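Side-chain contacts in YfdX protein (Salmonella enterica I, PDB 6A02), which is of incompletely defined biochemical function but appears to act in the bacterial response to antibiotic stress and in virulence: residues Thr40-Ala43 with Glu44-Ala48; Ala104-Lys107 with Met108-Gly111; Leu161-Ser164 with Ala165-Ile169. All blocks are in the same frame, centred on the assembly; numbering follows the deposited sequence.

Contact 1 of 3, residues Thr40-Ala43 with Glu44-Ala48; sequences TQKA and EQLAA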
loop_
_atom_site.group_PDB
_atom_site.type_symbol
_atom_site.label_atom_id
_atom_site.label_comp_id
_atom_site.label_asym_id
_atom_site.label_seq_id
_atom_site.Cartn_x
_atom_site.Cartn_y
_atom_site.Cartn_z
ATOM N N THR A 40 -21.931 -16.854 -4.421
ATOM C CA THR A 40 -20.979 -17.888 -4.010
ATOM C C THR A 40 -20.625 -18.831 -5.152
ATOM O O THR A 40 -19.510 -19.361 -5.189
ATOM C CB THR A 40 -21.488 -18.684 -2.802
ATOM O OG1 THR A 40 -22.712 -19.346 -3.154
ATOM C CG2 THR A 40 -21.689 -17.786 -1.582
ATOM N N GLN A 41 -21.551 -19.071 -6.086
ATOM C CA GLN A 41 -21.212 -19.938 -7.206
ATOM C C GLN A 41 -20.211 -19.265 -8.139
ATOM O O GLN A 41 -19.295 -19.917 -8.655
ATOM C CB GLN A 41 -22.491 -20.435 -7.893
ATOM C CG GLN A 41 -23.319 -21.271 -6.907
ATOM C CD GLN A 41 -24.726 -21.590 -7.369
ATOM O OE1 GLN A 41 -25.685 -20.910 -6.997
ATOM N NE2 GLN A 41 -24.862 -22.651 -8.153
ATOM N N LYS A 42 -20.322 -17.943 -8.309
ATOM C CA LYS A 42 -19.290 -17.213 -9.036
ATOM C C LYS A 42 -17.955 -17.268 -8.301
ATOM O O LYS A 42 -16.902 -17.440 -8.925
ATOM C CB LYS A 42 -19.727 -15.769 -9.260
ATOM C CG LYS A 42 -18.826 -15.012 -10.216
ATOM C CD LYS A 42 -19.432 -13.652 -10.532
ATOM C CE LYS A 42 -18.731 -12.977 -11.696
ATOM N NZ LYS A 42 -19.435 -11.716 -12.076
ATOM N N ALA A 43 -17.982 -17.162 -6.975
ATOM C CA ALA A 43 -16.745 -17.266 -6.209
ATOM C C ALA A 43 -16.078 -18.618 -6.420
ATOM O O ALA A 43 -14.853 -18.704 -6.556
ATOM C CB ALA A 43 -17.022 -17.044 -4.730
ATOM N N GLU A 44 -16.871 -19.691 -6.461
ATOM C CA GLU A 44 -16.294 -21.007 -6.709
ATOM C C GLU A 44 -15.689 -21.099 -8.099
ATOM O O GLU A 44 -14.614 -21.688 -8.269
ATOM C CB GLU A 44 -17.352 -22.093 -6.502
ATOM C CG GLU A 44 -17.809 -22.197 -5.062
ATOM C CD GLU A 44 -18.862 -23.254 -4.842
ATOM O OE1 GLU A 44 -19.228 -23.923 -5.830
ATOM O OE2 GLU A 44 -19.322 -23.396 -3.681
ATOM N N GLN A 45 -16.357 -20.515 -9.103
ATOM C CA GLN A 45 -15.820 -20.528 -10.461
ATOM C C GLN A 45 -14.478 -19.815 -10.523
ATOM O O GLN A 45 -13.537 -20.294 -11.166
ATOM C CB GLN A 45 -16.803 -19.863 -11.427
ATOM C CG GLN A 45 -18.082 -20.656 -11.698
ATOM C CD GLN A 45 -19.018 -19.944 -12.668
ATOM O OE1 GLN A 45 -19.108 -18.714 -12.680
ATOM N NE2 GLN A 45 -19.706 -20.718 -13.501
ATOM N N LEU A 46 -14.368 -18.673 -9.841
ATOM C CA LEU A 46 -13.132 -17.898 -9.875
ATOM C C LEU A 46 -12.012 -18.612 -9.127
ATOM O O LEU A 46 -10.866 -18.641 -9.591
ATOM C CB LEU A 46 -13.391 -16.513 -9.277
ATOM C CG LEU A 46 -14.249 -15.603 -10.155
ATOM C CD1 LEU A 46 -14.881 -14.503 -9.328
ATOM C CD2 LEU A 46 -13.422 -15.009 -11.280
ATOM N N ALA A 47 -12.328 -19.213 -7.980
ATOM C CA ALA A 47 -11.321 -19.968 -7.243
ATOM C C ALA A 47 -10.896 -21.211 -8.014
ATOM O O ALA A 47 -9.720 -21.590 -7.987
ATOM C CB ALA A 47 -11.839 -20.333 -5.849
ATOM N N ALA A 48 -11.836 -21.845 -8.722
ATOM C CA ALA A 48 -11.483 -22.991 -9.553
ATOM C C ALA A 48 -10.547 -22.586 -10.679
ATOM O O ALA A 48 -9.610 -23.323 -11.011
ATOM C CB ALA A 48 -12.743 -23.656 -10.108
HETATM O O HOH W 1 -21.881 -21.979 -3.991
#

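Contact 2 of 3, residues Ala104-Lys107 with Met108-Gly111; sequences ANQK and MKEG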
loop_
_atom_site.group_PDB
_atom_site.type_symbol
_atom_site.label_atom_id
_atom_site.label_comp_id
_atom_site.label_asym_id
_atom_site.label_seq_id
_atom_site.Cartn_x
_atom_site.Cartn_y
_atom_site.Cartn_z
ATOM N N ALA A 104 19.605 8.697 -21.853
ATOM C CA ALA A 104 18.924 7.521 -21.321
ATOM C C ALA A 104 17.886 7.001 -22.307
ATOM O O ALA A 104 17.725 5.785 -22.472
ATOM C CB ALA A 104 18.276 7.859 -19.978
ATOM N N ASN A 105 17.183 7.914 -22.977
ATOM C CA ASN A 105 16.167 7.512 -23.947
ATOM C C ASN A 105 16.778 6.741 -25.113
ATOM O O ASN A 105 16.169 5.795 -25.629
ATOM C CB ASN A 105 15.400 8.741 -24.426
ATOM C CG ASN A 105 14.396 9.224 -23.399
ATOM O OD1 ASN A 105 13.918 8.434 -22.584
ATOM N ND2 ASN A 105 14.061 10.508 -23.440
ATOM N N GLN A 106 17.993 7.111 -25.525
ATOM C CA GLN A 106 18.658 6.392 -26.609
ATOM C C GLN A 106 18.966 4.950 -26.219
ATOM O O GLN A 106 18.778 4.027 -27.020
ATOM C CB GLN A 106 19.933 7.133 -27.013
ATOM C CG GLN A 106 20.766 6.419 -28.065
ATOM C CD GLN A 106 20.087 6.379 -29.420
ATOM O OE1 GLN A 106 19.287 7.257 -29.755
ATOM N NE2 GLN A 106 20.403 5.356 -30.209
ATOM N N LYS A 107 19.432 4.733 -24.987
ATOM C CA LYS A 107 19.737 3.378 -24.544
ATOM C C LYS A 107 18.481 2.516 -24.457
ATOM O O LYS A 107 18.516 1.325 -24.789
ATOM C CB LYS A 107 20.459 3.424 -23.200
ATOM C CG LYS A 107 21.754 4.209 -23.249
ATOM C CD LYS A 107 22.712 3.615 -24.274
ATOM C CE LYS A 107 24.025 4.377 -24.296
ATOM N NZ LYS A 107 24.940 3.845 -25.345
ATOM N N MET A 108 17.363 3.089 -24.000
ATOM C CA MET A 108 16.117 2.323 -23.997
ATOM C C MET A 108 15.699 1.948 -25.411
ATOM O O MET A 108 15.318 0.799 -25.668
ATOM C CB MET A 108 15.009 3.102 -23.289
ATOM C CG MET A 108 15.121 3.027 -21.785
ATOM S SD MET A 108 13.797 3.886 -20.914
ATOM C CE MET A 108 14.429 5.554 -20.980
ATOM N N LYS A 109 15.775 2.904 -26.340
ATOM C CA LYS A 109 15.523 2.611 -27.748
ATOM C C LYS A 109 16.382 1.448 -28.236
ATOM O O LYS A 109 15.907 0.584 -28.982
ATOM C CB LYS A 109 15.792 3.861 -28.590
ATOM C CG LYS A 109 15.717 3.616 -30.100
ATOM C CD LYS A 109 16.541 4.617 -30.905
ATOM C CE LYS A 109 15.960 6.018 -30.857
ATOM N NZ LYS A 109 16.355 6.791 -32.076
ATOM N N GLU A 110 17.647 1.402 -27.809
ATOM C CA GLU A 110 18.571 0.361 -28.241
ATOM C C GLU A 110 18.381 -0.962 -27.513
ATOM O O GLU A 110 19.035 -1.945 -27.874
ATOM C CB GLU A 110 20.017 0.848 -28.083
ATOM C CG GLU A 110 20.352 2.048 -28.963
ATOM C CD GLU A 110 21.703 2.670 -28.645
ATOM O OE1 GLU A 110 22.403 2.182 -27.730
ATOM O OE2 GLU A 110 22.061 3.660 -29.315
ATOM N N GLY A 111 17.510 -1.027 -26.507
ATOM C CA GLY A 111 17.364 -2.269 -25.772
ATOM C C GLY A 111 18.489 -2.557 -24.807
ATOM O O GLY A 111 18.635 -3.696 -24.351
#

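Contact 3 of 3, residues Leu161-Ser164 with Ala165-Ile169; sequences LLKS and AQDGI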
loop_
_atom_site.group_PDB
_atom_site.type_symbol
_atom_site.label_atom_id
_atom_site.label_comp_id
_atom_site.label_asym_id
_atom_site.label_seq_id
_atom_site.Cartn_x
_atom_site.Cartn_y
_atom_site.Cartn_z
ATOM N N LEU A 161 -9.234 -17.710 4.046
ATOM C CA LEU A 161 -8.090 -18.331 3.379
ATOM C C LEU A 161 -7.714 -17.587 2.104
ATOM O O LEU A 161 -6.526 -17.466 1.777
ATOM C CB LEU A 161 -8.405 -19.782 3.045
ATOM C CG LEU A 161 -8.100 -20.806 4.114
ATOM C CD1 LEU A 161 -8.444 -22.158 3.566
ATOM C CD2 LEU A 161 -6.630 -20.746 4.489
ATOM N N LEU A 162 -8.705 -17.108 1.353
ATOM C CA LEU A 162 -8.398 -16.294 0.179
ATOM C C LEU A 162 -7.667 -15.014 0.575
ATOM O O LEU A 162 -6.710 -14.600 -0.097
ATOM C CB LEU A 162 -9.680 -15.984 -0.592
ATOM C CG LEU A 162 -10.408 -17.210 -1.154
ATOM C CD1 LEU A 162 -11.705 -16.750 -1.775
ATOM C CD2 LEU A 162 -9.551 -17.935 -2.177
ATOM N N LYS A 163 -8.084 -14.385 1.679
ATOM C CA LYS A 163 -7.396 -13.186 2.151
ATOM C C LYS A 163 -5.976 -13.515 2.587
ATOM O O LYS A 163 -5.037 -12.765 2.283
ATOM C CB LYS A 163 -8.185 -12.552 3.303
ATOM C CG LYS A 163 -7.591 -11.220 3.805
ATOM C CD LYS A 163 -7.522 -10.204 2.660
ATOM C CE LYS A 163 -7.065 -8.817 3.123
ATOM N NZ LYS A 163 -7.157 -7.822 2.007
ATOM N N SER A 164 -5.801 -14.640 3.287
ATOM C CA SER A 164 -4.468 -15.077 3.684
ATOM C C SER A 164 -3.562 -15.266 2.474
ATOM O O SER A 164 -2.390 -14.867 2.503
ATOM C CB SER A 164 -4.557 -16.370 4.476
ATOM O OG SER A 164 -3.259 -16.769 4.875
ATOM N N ALA A 165 -4.089 -15.853 1.392
ATOM C CA ALA A 165 -3.284 -15.973 0.179
ATOM C C ALA A 165 -2.836 -14.605 -0.326
ATOM O O ALA A 165 -1.669 -14.423 -0.706
ATOM C CB ALA A 165 -4.056 -16.730 -0.903
ATOM N N GLN A 166 -3.740 -13.628 -0.336
ATOM C CA GLN A 166 -3.377 -12.286 -0.782
ATOM C C GLN A 166 -2.355 -11.650 0.146
ATOM O O GLN A 166 -1.445 -10.943 -0.306
ATOM C CB GLN A 166 -4.621 -11.409 -0.842
ATOM C CG GLN A 166 -5.582 -11.800 -1.935
ATOM C CD GLN A 166 -6.760 -10.862 -2.012
ATOM O OE1 GLN A 166 -6.961 -10.182 -3.018
ATOM N NE2 GLN A 166 -7.540 -10.805 -0.932
ATOM N N ASP A 167 -2.514 -11.853 1.452
ATOM C CA ASP A 167 -1.582 -11.271 2.408
ATOM C C ASP A 167 -0.203 -11.896 2.307
ATOM O O ASP A 167 0.763 -11.324 2.835
ATOM C CB ASP A 167 -2.104 -11.443 3.833
ATOM C CG ASP A 167 -3.292 -10.568 4.129
ATOM O OD1 ASP A 167 -3.503 -9.584 3.397
ATOM O OD2 ASP A 167 -3.998 -10.868 5.113
ATOM N N GLY A 168 -0.092 -13.056 1.653
ATOM C CA GLY A 168 1.186 -13.701 1.431
ATOM C C GLY A 168 1.992 -13.130 0.288
ATOM O O GLY A 168 3.151 -13.520 0.110
ATOM N N ILE A 169 1.411 -12.221 -0.493
ATOM C CA ILE A 169 2.180 -11.517 -1.515
ATOM C C ILE A 169 3.223 -10.648 -0.831
ATOM O O ILE A 169 2.901 -9.854 0.063
ATOM C CB ILE A 169 1.257 -10.640 -2.370
ATOM C CG1 ILE A 169 0.235 -11.488 -3.133
ATOM C CG2 ILE A 169 2.082 -9.789 -3.310
ATOM C CD1 ILE A 169 -0.862 -10.668 -3.760
HETATM O O HOH W 2 -4.346 -8.548 0.940
#

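Contact 1 of 3, residues Thr40-Ala43 with Glu44-Ala48
Lys42 and Leu46 lie one turn apart near the start of helix 40-54, an alpha-helical i to i+4 pair, and their side chains run obliquely to each other. The contact is made low on the lysine: its CG sits 4.1 Å from Leu46 CD1, which also lies near the Lys42 carbonyl oxygen. Leu46 CG stands beside its own backbone N (chi1 -71°), which turns the branched end back over that preceding turn. Lys42 instead has CG swung opposite its backbone N (chi1 -170°) and then runs straight out; its NZ leaves the helix to donate to Asn9 of the second subunit, with a weak, long ion pair to Glu34. Between the side chains of Lys42 and Gln45 the approach is looser, Lys42 CG to Gln45 OE1 4.5 Å.

Roughly across the helix, Glu44 reaches back toward Thr40. Its CG rests 3.3 Å from Thr40 O, the same oxygen that accepts the backbone N-H of Glu44 at 2.9 Å. Between these pairs lie the buried methyl groups of Ala43 and Ala47. Ala43 packs on Leu35 of helix 19-36, whereas Ala47 meets both Ser31 of that helix and Leu147 of helix 136-151. The polar ends of Thr40 and Glu44 do not touch directly. One water joins them: it lies 2.9 Å from Thr40 OG1 and donates a weak hydrogen bond, also 2.9 Å long, to Glu44 OE2.

Contact 2 of 3, residues Ala104-Lys107 with Met108-Gly111
Gln106 reaches Glu110 and Lys109 with different atoms. From CB the chain leaves with CG opposite the backbone N (chi1 176°) and bends at the next bond, which carries CG to 3.3 Å from Glu110 OE2. The two ends of the amide then go to different neighbours. OE1 faces the Lys109 chain, 3.7 Å from its CE, while NE2 turns to the glutamate and donates to Glu110 OE2. That bond is nearly straight and lies in the amide plane, but it meets the oxygen on its anti side, with amide and carboxylate planes 75° apart; its modelled length of 2.5 Å is doubtfully short. The other carboxylate oxygen, Glu110 OE1, has a long salt bridge of 3.9 Å to Lys107 NZ.

Across the helix, Met108 CE lies 3.3 Å from Asn105 OD1, an oxygen that accepts from the backbone N of Tyr156 in the second subunit. Met108 itself packs on Tyr155 of that subunit, so this side belongs to the interface. Gly111 is the first residue to leave helical angles, with phi positive (76°), and its N bonds Met108 O at 3.0 Å, one of the two bonds back into the last turn that, with the positive phi, make this C-terminal end of the helix a Schellman motif.

Contact 3 of 3, residues Leu161-Ser164 with Ala165-Ile169
The carboxylate of Asp167 turns one flat face to the backbone of Lys163: the carbonyl oxygen Lys163 O lies almost squarely beneath Asp167 CG, at 3.4 Å. That same oxygen accepts the backbone N-H of Asp167 at 2.8 Å, so the carboxylate and the backbone N-H of Asp167 both sit against it. The lysine chain passes on this side of the carboxylate plane too, its CE 3.7 Å from Asp167 OD1. The second flat group, the carboxamide of Gln166, is met at its nitrogen end, with NE2 3.6 Å from Lys163 CD; the methylene comes in about 30° off the amide plane, and the two side chains cross at roughly a right angle.

Lys163 reaches both neighbours because CG is placed opposite its backbone N (chi1 -176°) and the chain then bends at chi2 (58°), running its methylenes between amide and acid. Around the rest of this last part of helix 155-167, Leu161 and Ala165 pack on Asp142 of helix 136-151, and Leu162 faces Ile28 and Ser31 of helix 19-36. Ser164 packs on Ala88 of the third subunit.

Lys163 NZ and Asp167 OD1 stay 4.3 Å apart, beyond a salt bridge. A water accepts from Lys163 NZ at 3.1 Å and donates to Asp167 OD1 at 2.8 Å, coupling the charges through solvent. With its face against a carbonyl oxygen, the carboxylate is probably somewhat disfavoured by that oxygen's partial negative charge, a cost the nearby ammonium group and the water may offset.

Contact 1 comes first along the chain, in the opening turns of helix 40-54. Contact 2 follows at the end of helix 94-109, just before helix 113-122, and contact 3 occupies the last turns of helix 155-167, before strand 170-175. All are local, so none closes a long loop; they run in series, neither nesting nor crossing. Contacts 1 and 3 share the helical end of the chain, where both lean on helices 19-36 and 136-151; their nearest atoms are about 5 Å apart. Contact 2 lies beyond the sheet, its centre 44 Å from that of contact 1. Contacts 1 and 2 meet the second subunit, whereas contact 3 meets the third.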